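Local coordinates for glucose import ATP-binding protein GlcV (Sulfolobus solfataricus, PDB 1OXX) that powers glucose uptake as the ATP-hydrolysing subunit of the GlcSTUV ABC transporter, coupling the energy of ATP hydrolysis to transport, at residues Ile4-Val9 with Arg49-Leu54; Ser10-Phe13 with Val18-Leu21; Val24-Glu29 with Phe34-Pro39; Thr59-Leu62 with Arg67-Ala70. The protein carries 1 engineered substitution. One frame throughout, in Å; residues are numbered along the deposited sequence. Where two conformers were deposited one is given.

Contact 1 (Ile4-Val9 with Arg49-Leu54)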
loop_
_atom_site.group_PDB
_atom_site.type_symbol
_atom_site.label_atom_id
_atom_site.label_comp_id
_atom_site.label_asym_id
_atom_site.label_seq_id
_atom_site.Cartn_x
_atom_site.Cartn_y
_atom_site.Cartn_z
ATOM N N ILE A 4 -1.760 19.059 3.587
ATOM C CA ILE A 4 -2.747 18.471 4.471
ATOM C C ILE A 4 -2.150 18.280 5.852
ATOM O O ILE A 4 -1.138 17.563 6.009
ATOM C CB ILE A 4 -3.233 17.126 3.939
ATOM C CG1 ILE A 4 -3.681 17.241 2.473
ATOM C CG2 ILE A 4 -4.370 16.590 4.811
ATOM C CD1 ILE A 4 -4.823 18.194 2.233
ATOM N N ILE A 5 -2.760 18.895 6.856
ATOM C CA ILE A 5 -2.334 18.736 8.240
ATOM C C ILE A 5 -3.384 17.915 8.951
ATOM O O ILE A 5 -4.529 18.344 9.074
ATOM C CB ILE A 5 -2.161 20.075 9.000
ATOM C CG1 ILE A 5 -1.006 20.882 8.421
ATOM C CG2 ILE A 5 -1.925 19.803 10.480
ATOM C CD1 ILE A 5 -0.761 22.183 9.171
ATOM N N VAL A 6 -2.976 16.730 9.403
ATOM C CA VAL A 6 -3.792 15.817 10.178
ATOM C C VAL A 6 -3.298 15.976 11.614
ATOM O O VAL A 6 -2.176 15.587 11.898
ATOM C CB VAL A 6 -3.597 14.378 9.687
ATOM C CG1 VAL A 6 -4.458 13.403 10.480
ATOM C CG2 VAL A 6 -3.922 14.274 8.211
ATOM N N LYS A 7 -4.108 16.570 12.482
ATOM C CA LYS A 7 -3.700 16.896 13.855
ATOM C C LYS A 7 -4.489 16.132 14.917
ATOM O O LYS A 7 -5.693 16.350 15.095
ATOM C CB LYS A 7 -3.854 18.398 14.087
ATOM C CG LYS A 7 -3.243 18.872 15.392
ATOM C CD LYS A 7 -1.740 18.856 15.314
ATOM C CE LYS A 7 -1.104 19.126 16.681
ATOM N NZ LYS A 7 0.379 19.291 16.583
ATOM N N ASN A 8 -3.808 15.206 15.596
ATOM C CA ASN A 8 -4.417 14.373 16.627
ATOM C C ASN A 8 -5.757 13.786 16.226
ATOM O O ASN A 8 -6.716 13.812 16.998
ATOM C CB ASN A 8 -4.584 15.173 17.923
ATOM C CG ASN A 8 -3.283 15.697 18.449
ATOM O OD1 ASN A 8 -3.169 16.874 18.785
ATOM N ND2 ASN A 8 -2.293 14.825 18.540
ATOM N N VAL A 9 -5.834 13.247 15.022
ATOM C CA VAL A 9 -7.110 12.741 14.549
ATOM C C VAL A 9 -7.444 11.354 15.075
ATOM O O VAL A 9 -6.689 10.399 14.892
ATOM C CB VAL A 9 -7.152 12.729 13.056
ATOM C CG1 VAL A 9 -8.279 11.851 12.547
ATOM C CG2 VAL A 9 -7.273 14.194 12.547
ATOM N N ARG A 49 -11.872 8.508 4.132
ATOM C CA ARG A 49 -13.163 9.173 4.157
ATOM C C ARG A 49 -13.074 10.490 4.934
ATOM O O ARG A 49 -13.748 11.459 4.595
ATOM C CB ARG A 49 -14.228 8.252 4.762
ATOM C CG ARG A 49 -14.686 7.175 3.805
ATOM C CD ARG A 49 -15.631 6.158 4.404
ATOM N NE ARG A 49 -16.957 6.684 4.699
ATOM C CZ ARG A 49 -17.909 6.841 3.793
ATOM N NH1 ARG A 49 -17.689 6.508 2.536
ATOM N NH2 ARG A 49 -19.096 7.314 4.153
ATOM N N ILE A 50 -12.239 10.520 5.970
ATOM C CA ILE A 50 -12.041 11.754 6.717
ATOM C C ILE A 50 -11.309 12.777 5.850
ATOM O O ILE A 50 -11.662 13.967 5.842
ATOM C CB ILE A 50 -11.325 11.469 8.041
ATOM C CG1 ILE A 50 -12.313 10.824 9.002
ATOM C CG2 ILE A 50 -10.768 12.738 8.643
ATOM C CD1 ILE A 50 -11.711 10.336 10.301
ATOM N N ILE A 51 -10.276 12.352 5.126
ATOM C CA ILE A 51 -9.607 13.298 4.222
ATOM C C ILE A 51 -10.584 13.795 3.144
ATOM O O ILE A 51 -10.545 14.964 2.778
ATOM C CB ILE A 51 -8.347 12.671 3.570
ATOM C CG1 ILE A 51 -7.389 12.114 4.622
ATOM C CG2 ILE A 51 -7.655 13.684 2.680
ATOM C CD1 ILE A 51 -6.926 13.119 5.648
ATOM N N ALA A 52 -11.458 12.919 2.657
ATOM C CA ALA A 52 -12.403 13.314 1.604
ATOM C C ALA A 52 -13.504 14.224 2.119
ATOM O O ALA A 52 -14.045 15.040 1.378
ATOM C CB ALA A 52 -13.012 12.090 0.956
ATOM N N GLY A 53 -13.844 14.095 3.392
ATOM C CA GLY A 53 -14.924 14.876 3.961
ATOM C C GLY A 53 -16.226 14.082 3.998
ATOM O O GLY A 53 -17.289 14.636 4.275
ATOM N N LEU A 54 -16.141 12.786 3.723
ATOM C CA LEU A 54 -17.302 11.888 3.787
ATOM C C LEU A 54 -17.552 11.441 5.229
ATOM O O LEU A 54 -18.607 10.883 5.563
ATOM C CB LEU A 54 -17.100 10.683 2.867
ATOM C CG LEU A 54 -17.016 11.047 1.380
ATOM C CD1 LEU A 54 -16.546 9.875 0.555
ATOM C CD2 LEU A 54 -18.370 11.551 0.890
#

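Contact 2 (Ser10-Phe13 with Val18-Leu21)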
loop_
_atom_site.group_PDB
_atom_site.type_symbol
_atom_site.label_atom_id
_atom_site.label_comp_id
_atom_site.label_asym_id
_atom_site.label_seq_id
_atom_site.Cartn_x
_atom_site.Cartn_y
_atom_site.Cartn_z
ATOM N N SER A 10 -8.591 11.264 15.747
ATOM C CA SER A 10 -9.107 9.994 16.218
ATOM C C SER A 10 -10.511 9.802 15.665
ATOM O O SER A 10 -11.203 10.762 15.339
ATOM C CB SER A 10 -9.148 9.977 17.736
ATOM O OG SER A 10 -7.847 10.045 18.281
ATOM N N LYS A 11 -10.923 8.548 15.542
ATOM C CA LYS A 11 -12.248 8.219 15.046
ATOM C C LYS A 11 -12.709 6.967 15.785
ATOM O O LYS A 11 -12.012 5.950 15.793
ATOM C CB LYS A 11 -12.246 7.957 13.537
ATOM C CG LYS A 11 -13.620 7.645 12.984
ATOM C CD LYS A 11 -14.577 8.794 13.181
ATOM C CE LYS A 11 -15.942 8.479 12.617
ATOM N NZ LYS A 11 -16.853 9.629 12.815
ATOM N N VAL A 12 -13.863 7.074 16.436
ATOM C CA VAL A 12 -14.451 5.953 17.136
ATOM C C VAL A 12 -15.800 5.607 16.535
ATOM O O VAL A 12 -16.459 6.445 15.903
ATOM C CB VAL A 12 -14.625 6.236 18.644
ATOM C CG1 VAL A 12 -13.324 6.700 19.252
ATOM C CG2 VAL A 12 -15.730 7.242 18.880
ATOM N N PHE A 13 -16.176 4.348 16.699
ATOM C CA PHE A 13 -17.489 3.853 16.321
ATOM C C PHE A 13 -18.065 3.118 17.532
ATOM O O PHE A 13 -17.377 2.935 18.542
ATOM C CB PHE A 13 -17.385 2.907 15.126
ATOM C CG PHE A 13 -16.943 3.579 13.856
ATOM C CD1 PHE A 13 -15.672 3.367 13.352
ATOM C CD2 PHE A 13 -17.793 4.426 13.173
ATOM C CE1 PHE A 13 -15.258 3.986 12.178
ATOM C CE2 PHE A 13 -17.383 5.047 12.002
ATOM C CZ PHE A 13 -16.121 4.822 11.506
ATOM N N VAL A 18 -15.157 0.903 19.633
ATOM C CA VAL A 18 -14.190 0.655 18.574
ATOM C C VAL A 18 -13.440 1.944 18.260
ATOM O O VAL A 18 -14.058 2.972 17.991
ATOM C CB VAL A 18 -14.897 0.176 17.302
ATOM C CG1 VAL A 18 -13.926 0.160 16.133
ATOM C CG2 VAL A 18 -15.522 -1.192 17.533
ATOM N N VAL A 19 -12.114 1.893 18.332
ATOM C CA VAL A 19 -11.270 3.038 18.024
ATOM C C VAL A 19 -10.569 2.747 16.707
ATOM O O VAL A 19 -9.589 2.000 16.659
ATOM C CB VAL A 19 -10.265 3.316 19.137
ATOM C CG1 VAL A 19 -9.388 4.502 18.764
ATOM C CG2 VAL A 19 -10.993 3.579 20.452
ATOM N N ALA A 20 -11.110 3.312 15.639
ATOM C CA ALA A 20 -10.616 3.035 14.297
ATOM C C ALA A 20 -9.319 3.775 13.993
ATOM O O ALA A 20 -8.453 3.271 13.264
ATOM C CB ALA A 20 -11.679 3.397 13.276
ATOM N N LEU A 21 -9.216 4.995 14.512
ATOM C CA LEU A 21 -8.010 5.799 14.395
ATOM C C LEU A 21 -7.723 6.419 15.747
ATOM O O LEU A 21 -8.625 6.978 16.391
ATOM C CB LEU A 21 -8.167 6.905 13.350
ATOM C CG LEU A 21 -8.447 6.482 11.918
ATOM C CD1 LEU A 21 -8.820 7.712 11.117
ATOM C CD2 LEU A 21 -7.251 5.779 11.321
#

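Contact 3 (Val24-Glu29 with Phe34-Pro39)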
loop_
_atom_site.group_PDB
_atom_site.type_symbol
_atom_site.label_atom_id
_atom_site.label_comp_id
_atom_site.label_asym_id
_atom_site.label_seq_id
_atom_site.Cartn_x
_atom_site.Cartn_y
_atom_site.Cartn_z
ATOM N N VAL A 24 -3.799 10.243 15.182
ATOM C CA VAL A 24 -2.973 10.229 13.988
ATOM C C VAL A 24 -2.478 11.630 13.661
ATOM O O VAL A 24 -3.258 12.582 13.594
ATOM C CB VAL A 24 -3.734 9.653 12.798
ATOM C CG1 VAL A 24 -2.906 9.756 11.531
ATOM C CG2 VAL A 24 -4.132 8.215 13.059
ATOM N N ASN A 25 -1.172 11.754 13.476
ATOM C CA ASN A 25 -0.547 13.020 13.149
ATOM C C ASN A 25 0.345 12.888 11.906
ATOM O O ASN A 25 1.302 12.114 11.909
ATOM C CB ASN A 25 0.286 13.520 14.322
ATOM C CG ASN A 25 -0.574 14.026 15.468
ATOM O OD1 ASN A 25 -1.106 15.127 15.399
ATOM N ND2 ASN A 25 -0.738 13.203 16.513
ATOM N N ILE A 26 0.009 13.624 10.845
ATOM C CA ILE A 26 0.769 13.633 9.602
ATOM C C ILE A 26 0.670 15.006 8.978
ATOM O O ILE A 26 -0.399 15.605 8.992
ATOM C CB ILE A 26 0.189 12.661 8.551
ATOM C CG1 ILE A 26 -0.237 11.339 9.154
ATOM C CG2 ILE A 26 1.198 12.440 7.438
ATOM C CD1 ILE A 26 -1.014 10.471 8.168
ATOM N N ASN A 27 1.795 15.500 8.467
ATOM C CA ASN A 27 1.828 16.730 7.689
ATOM C C ASN A 27 2.223 16.339 6.273
ATOM O O ASN A 27 3.387 15.978 6.019
ATOM C CB ASN A 27 2.835 17.747 8.238
ATOM C CG ASN A 27 2.574 18.128 9.684
ATOM O OD1 ASN A 27 1.424 18.260 10.111
ATOM N ND2 ASN A 27 3.654 18.367 10.438
ATOM N N ILE A 28 1.262 16.335 5.349
ATOM C CA ILE A 28 1.499 15.977 3.945
ATOM C C ILE A 28 1.738 17.248 3.162
ATOM O O ILE A 28 0.935 18.171 3.208
ATOM C CB ILE A 28 0.275 15.218 3.381
ATOM C CG1 ILE A 28 0.047 13.940 4.186
ATOM C CG2 ILE A 28 0.478 14.877 1.920
ATOM C CD1 ILE A 28 -1.217 13.187 3.813
ATOM N N GLU A 29 2.859 17.303 2.454
ATOM C CA GLU A 29 3.249 18.514 1.754
ATOM C C GLU A 29 2.571 18.662 0.404
ATOM O O GLU A 29 2.057 17.711 -0.176
ATOM C CB GLU A 29 4.769 18.526 1.577
ATOM C CG GLU A 29 5.524 18.598 2.900
ATOM C CD GLU A 29 5.180 19.826 3.733
ATOM O OE1 GLU A 29 4.902 20.894 3.156
ATOM O OE2 GLU A 29 5.178 19.723 4.984
ATOM N N PHE A 34 1.763 10.513 -1.080
ATOM C CA PHE A 34 1.743 9.864 0.212
ATOM C C PHE A 34 0.889 8.618 0.186
ATOM O O PHE A 34 -0.196 8.608 -0.374
ATOM C CB PHE A 34 1.220 10.818 1.283
ATOM C CG PHE A 34 1.529 10.391 2.677
ATOM C CD1 PHE A 34 2.713 10.771 3.280
ATOM C CD2 PHE A 34 0.649 9.623 3.400
ATOM C CE1 PHE A 34 3.002 10.384 4.549
ATOM C CE2 PHE A 34 0.950 9.221 4.688
ATOM C CZ PHE A 34 2.128 9.611 5.254
ATOM N N GLY A 35 1.388 7.562 0.794
ATOM C CA GLY A 35 0.620 6.341 0.896
ATOM C C GLY A 35 0.357 5.900 2.325
ATOM O O GLY A 35 1.081 6.264 3.248
ATOM N N ILE A 36 -0.703 5.115 2.498
ATOM C CA ILE A 36 -0.990 4.466 3.764
ATOM C C ILE A 36 -1.135 2.955 3.521
ATOM O O ILE A 36 -1.881 2.525 2.615
ATOM C CB ILE A 36 -2.290 5.023 4.410
ATOM C CG1 ILE A 36 -2.178 6.521 4.746
ATOM C CG2 ILE A 36 -2.621 4.258 5.645
ATOM C CD1 ILE A 36 -1.384 6.811 5.984
ATOM N N LEU A 37 -0.394 2.172 4.303
ATOM C CA LEU A 37 -0.459 0.718 4.329
ATOM C C LEU A 37 -0.960 0.278 5.701
ATOM O O LEU A 37 -0.678 0.953 6.688
ATOM C CB LEU A 37 0.934 0.111 4.160
ATOM C CG LEU A 37 1.507 0.181 2.741
ATOM C CD1 LEU A 37 2.987 -0.217 2.727
ATOM C CD2 LEU A 37 0.718 -0.638 1.726
ATOM N N GLY A 38 -1.666 -0.861 5.790
ATOM C CA GLY A 38 -2.117 -1.395 7.071
ATOM C C GLY A 38 -3.020 -2.622 6.972
ATOM O O GLY A 38 -3.553 -2.879 5.906
ATOM N N PRO A 39 -3.179 -3.364 8.070
ATOM C CA PRO A 39 -4.014 -4.577 8.072
ATOM C C PRO A 39 -5.503 -4.297 7.941
ATOM O O PRO A 39 -6.231 -5.209 7.560
ATOM C CB PRO A 39 -3.754 -5.199 9.456
ATOM C CG PRO A 39 -2.577 -4.484 10.008
ATOM C CD PRO A 39 -2.563 -3.123 9.385
#

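Contact 4 (Thr59-Leu62 with Arg67-Ala70)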
loop_
_atom_site.group_PDB
_atom_site.type_symbol
_atom_site.label_atom_id
_atom_site.label_comp_id
_atom_site.label_asym_id
_atom_site.label_seq_id
_atom_site.Cartn_x
_atom_site.Cartn_y
_atom_site.Cartn_z
ATOM N N THR A 59 -12.358 13.235 17.399
ATOM C CA THR A 59 -11.575 14.262 18.051
ATOM C C THR A 59 -10.403 14.586 17.148
ATOM O O THR A 59 -10.003 13.768 16.300
ATOM C CB THR A 59 -11.109 13.833 19.439
ATOM O OG1 THR A 59 -10.404 12.599 19.348
ATOM C CG2 THR A 59 -12.297 13.537 20.321
ATOM N N GLY A 60 -9.877 15.795 17.295
ATOM C CA GLY A 60 -8.783 16.254 16.459
ATOM C C GLY A 60 -9.238 17.139 15.309
ATOM O O GLY A 60 -10.431 17.356 15.089
ATOM N N GLU A 61 -8.268 17.597 14.529
ATOM C CA GLU A 61 -8.515 18.581 13.488
ATOM C C GLU A 61 -7.835 18.235 12.167
ATOM O O GLU A 61 -6.780 17.607 12.152
ATOM C CB GLU A 61 -8.006 19.938 13.973
ATOM C CG GLU A 61 -8.643 20.392 15.288
ATOM C CD GLU A 61 -7.949 19.846 16.530
ATOM O OE1 GLU A 61 -6.698 19.808 16.560
ATOM O OE2 GLU A 61 -8.655 19.469 17.489
ATOM N N LEU A 62 -8.433 18.694 11.074
ATOM C CA LEU A 62 -7.900 18.472 9.739
ATOM C C LEU A 62 -7.876 19.791 8.990
ATOM O O LEU A 62 -8.887 20.478 8.951
ATOM C CB LEU A 62 -8.785 17.469 9.008
ATOM C CG LEU A 62 -8.405 17.123 7.564
ATOM C CD1 LEU A 62 -7.067 16.423 7.525
ATOM C CD2 LEU A 62 -9.474 16.264 6.907
ATOM N N ARG A 67 -6.734 26.042 6.157
ATOM C CA ARG A 67 -8.169 26.100 6.343
ATOM C C ARG A 67 -8.634 24.875 7.122
ATOM O O ARG A 67 -8.342 23.744 6.751
ATOM C CB ARG A 67 -8.923 26.260 5.010
ATOM C CG ARG A 67 -7.992 26.874 3.961
ATOM C CD ARG A 67 -8.557 26.858 2.527
ATOM N NE ARG A 67 -8.067 25.685 1.813
ATOM C CZ ARG A 67 -7.113 25.709 0.899
ATOM N NH1 ARG A 67 -6.556 26.859 0.540
ATOM N NH2 ARG A 67 -6.723 24.582 0.326
ATOM N N LEU A 68 -9.326 25.114 8.225
ATOM C CA LEU A 68 -9.879 24.031 9.036
ATOM C C LEU A 68 -11.087 23.441 8.309
ATOM O O LEU A 68 -12.112 24.124 8.110
ATOM C CB LEU A 68 -10.277 24.553 10.417
ATOM C CG LEU A 68 -10.903 23.548 11.383
ATOM C CD1 LEU A 68 -9.864 22.534 11.857
ATOM C CD2 LEU A 68 -11.528 24.278 12.556
ATOM N N VAL A 69 -10.976 22.188 7.883
ATOM C CA VAL A 69 -12.059 21.549 7.142
ATOM C C VAL A 69 -12.921 20.598 7.987
ATOM O O VAL A 69 -14.032 20.254 7.596
ATOM C CB VAL A 69 -11.531 20.827 5.875
ATOM C CG1 VAL A 69 -10.843 21.803 4.943
ATOM C CG2 VAL A 69 -10.579 19.706 6.258
ATOM N N ALA A 70 -12.396 20.141 9.121
ATOM C CA ALA A 70 -13.157 19.293 10.032
ATOM C C ALA A 70 -12.517 19.341 11.405
ATOM O O ALA A 70 -11.306 19.488 11.524
ATOM C CB ALA A 70 -13.224 17.869 9.513
#

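Contact 1 (Ile4-Val9 with Arg49-Leu54)
Ile4, Val6 and Val9 look across at the last turn of helix 41-52 from a strand whose backbone stays well clear of it, the CA of Ile4 lying 8.6 Å from the CA of Ile51 and the CA of Val9 lying 9.3 Å from the CA of Ile50. At that spacing only side chains can meet, and all that do are aliphatic. Ile51 sends its CB off to one flank, but its CG1 lies anti to the carbonyl carbon (chi1 -54°) and a second bend at chi2 swings CD1 back to the strand. There it ends 4.1 Å from CG2 of Val6, the two side chains crossing at about a right angle; a looser approach to CG2 of Ile4 is less certain, Ile4 having two conformers. The extended chain of Ile50 puts its CD1 4.4 Å from CG1 of Val9. All these residues are beta-branched, which suits the strand, and the extra CD1 carbon of Ile50 and Ile51 gives the reach from the helix. Val9 joins the face of Ile4 and Val6 because a G1 beta bulge at Asn8 and Val9, both opposite Val24, adds a residue; Asn8 takes the positive phi this needs, which asparagine tolerates well. The helix stops in a Schellman motif: Leu54 N bonds to Arg49 O at 2.9 Å, Gly53 N binds Ile50 O weakly, and Gly53 adopts a phi of 98° that a side chain would hinder. Strand 4-13 runs between strands 18-28 and 61-64, while Ile51 also packs on Leu62 and on Leu161 and Leu163 of the other sheet.

Contact 2 (Ser10-Phe13 with Val18-Leu21)
Backbone hydrogen bonds do most of the joining between Lys11, Phe13 and the returning strand. Phe13 N gives to Val18 O at 2.8 Å, and Val18 N returns a longer bond to Phe13 O. Lys11 N gives to Leu21 O at 2.9 Å. Lys11 O takes two donors, Ala20 N at 2.8 Å, almost head-on to the carbonyl, and Leu21 N at 3.2 Å, from a more angled direction. That double grip marks a classic beta bulge, Ala20 and Leu21 standing together opposite Lys11. Two CA-H...O contacts, from Ser10 CA to Leu21 O and from Val12 CA to Val18 O, add to the weave.

The apolar contacts lie on both faces. On the face of Val12 and Val19, CG1 of Val12 meets CG2 of Val19 at 4.1 Å. On the face that carries Phe13 and Val18, CG of Phe13 is anti to the carbonyl carbon (chi1 -67°), which brings the ring edge beside Ala20. The Ala20 CB, directed at the opposite strand, sits near the ring plane 3.8 Å from CE1; a methyl is small enough to fit there.

Polar ends find partners elsewhere: Lys11 NZ forms a salt bridge with Asp55, and Ser10 OG bonds to Asn23 N.

The arrangement is a bulged beta hairpin of the antiparallel sheet in an ABC-ATPase. Phe13 stands where relatives carry the A-loop aromatic that stacks on the adenine of ATP, and probably serves likewise; it also touches Thr46 of the inferred nucleotide site.

Contact 3 (Val24-Glu29 with Phe34-Pro39)
Phe34 and Ile36 belong to the central strand that runs into the P-loop (Walker A), and they meet Ile26 and Ile28 of the antiparallel sheet: two layers of the ABC-ATPase core packed face to face. The strands 24-28 and 34-37 pass 9.8 Å apart at their axes, at 152°, too far for backbone pairing, and the Phe34 ring spans the distance. With CG set anti to the backbone N (chi1 -163°), the ring points at the isoleucine side chains. Ile28 crosses it at about a right angle; its CG1 lies over one face, 4.1 Å above the plane and offset toward the rim, and its CD1 is 4.0 Å from CD2 of the ring. Ile26 comes to the far end, where CG2 is 3.7 Å from Phe34 CZ in an oblique approach. Ile36 CD1 lies in plane at the ring edge and 4.3 Å from Ile26 CD1, closing the cluster. Were the Phe34 ring cut back to an alanine, a gap would probably open between the sheets, and Ile26 and Ile28 would lose the surface they pack on. Beyond the cluster, Gly38 O accepts a bond from Lys44 NZ, and Lys44 is among the residues inferred to bind ATP. Every touching side chain is buried hydrocarbon, so cohesion here rests on shape and exclusion of water, and the join has none of the directionality that hydrogen bonds would impose.

Contact 4 (Thr59-Leu62 with Arg67-Ala70)
Leu62 meets Val69 and Ala70 through two backbone bonds, its N giving to Ala70 O at 3.0 Å and its O receiving Val69 N at 2.9 Å. Two residues, Val69 and Ala70, thus stand opposite the single Leu62, a classic beta bulge. CG2 of Val69 lies against Leu62: wedged between its own backbone N and carbonyl carbon, with CG1 anti to the carbonyl carbon (chi1 -60°), it sits 3.6 Å from CG of Leu62 and close to Leu62 O. Tight packing of this sort suits compact, branched side chains. Of the Glu61 side chain, the CB does the touching, 3.8 Å from CD1 of Leu68, while the Glu61 CA makes a CA-H...O contact with Ala70 O.

One step outward, Asn72 bonds to both Glu61 OE2 and Gly60 N at the start of the strand, which probably helps to position it. Gly60 has a phi of 99°, where a side chain would strike the preceding carbonyl. Leu62 also packs on Ile50 of helix 41-52 and on Ile4 and Val6, which hold its buried side in place. The whole is a bulged beta hairpin, 61-64 with 67-71, near the margin of the antiparallel beta subdomain of the ABC-ATPase.

How the contacts relate
Contacts 1 and 3 are buried and purely aliphatic or aromatic, whereas contacts 2 and 4 are hairpins held by backbone bonds; contact 2 lies at the surface and contact 4 is partly buried. Strand 4-13 serves contacts 1 and 2, and strand 18-28 serves contacts 2 and 3; strands 61-64 and 67-71 of contact 4 belong to the same antiparallel sheet, which therefore reaches all four. Contacts 1 and 3 fasten that sheet to the helix after the P-loop and to the strand before it. The centres of contacts 1 and 4 are about 7 Å apart, while contacts 3 and 4 do not touch. Bulges adjust the strands in contacts 1, 2 and 4.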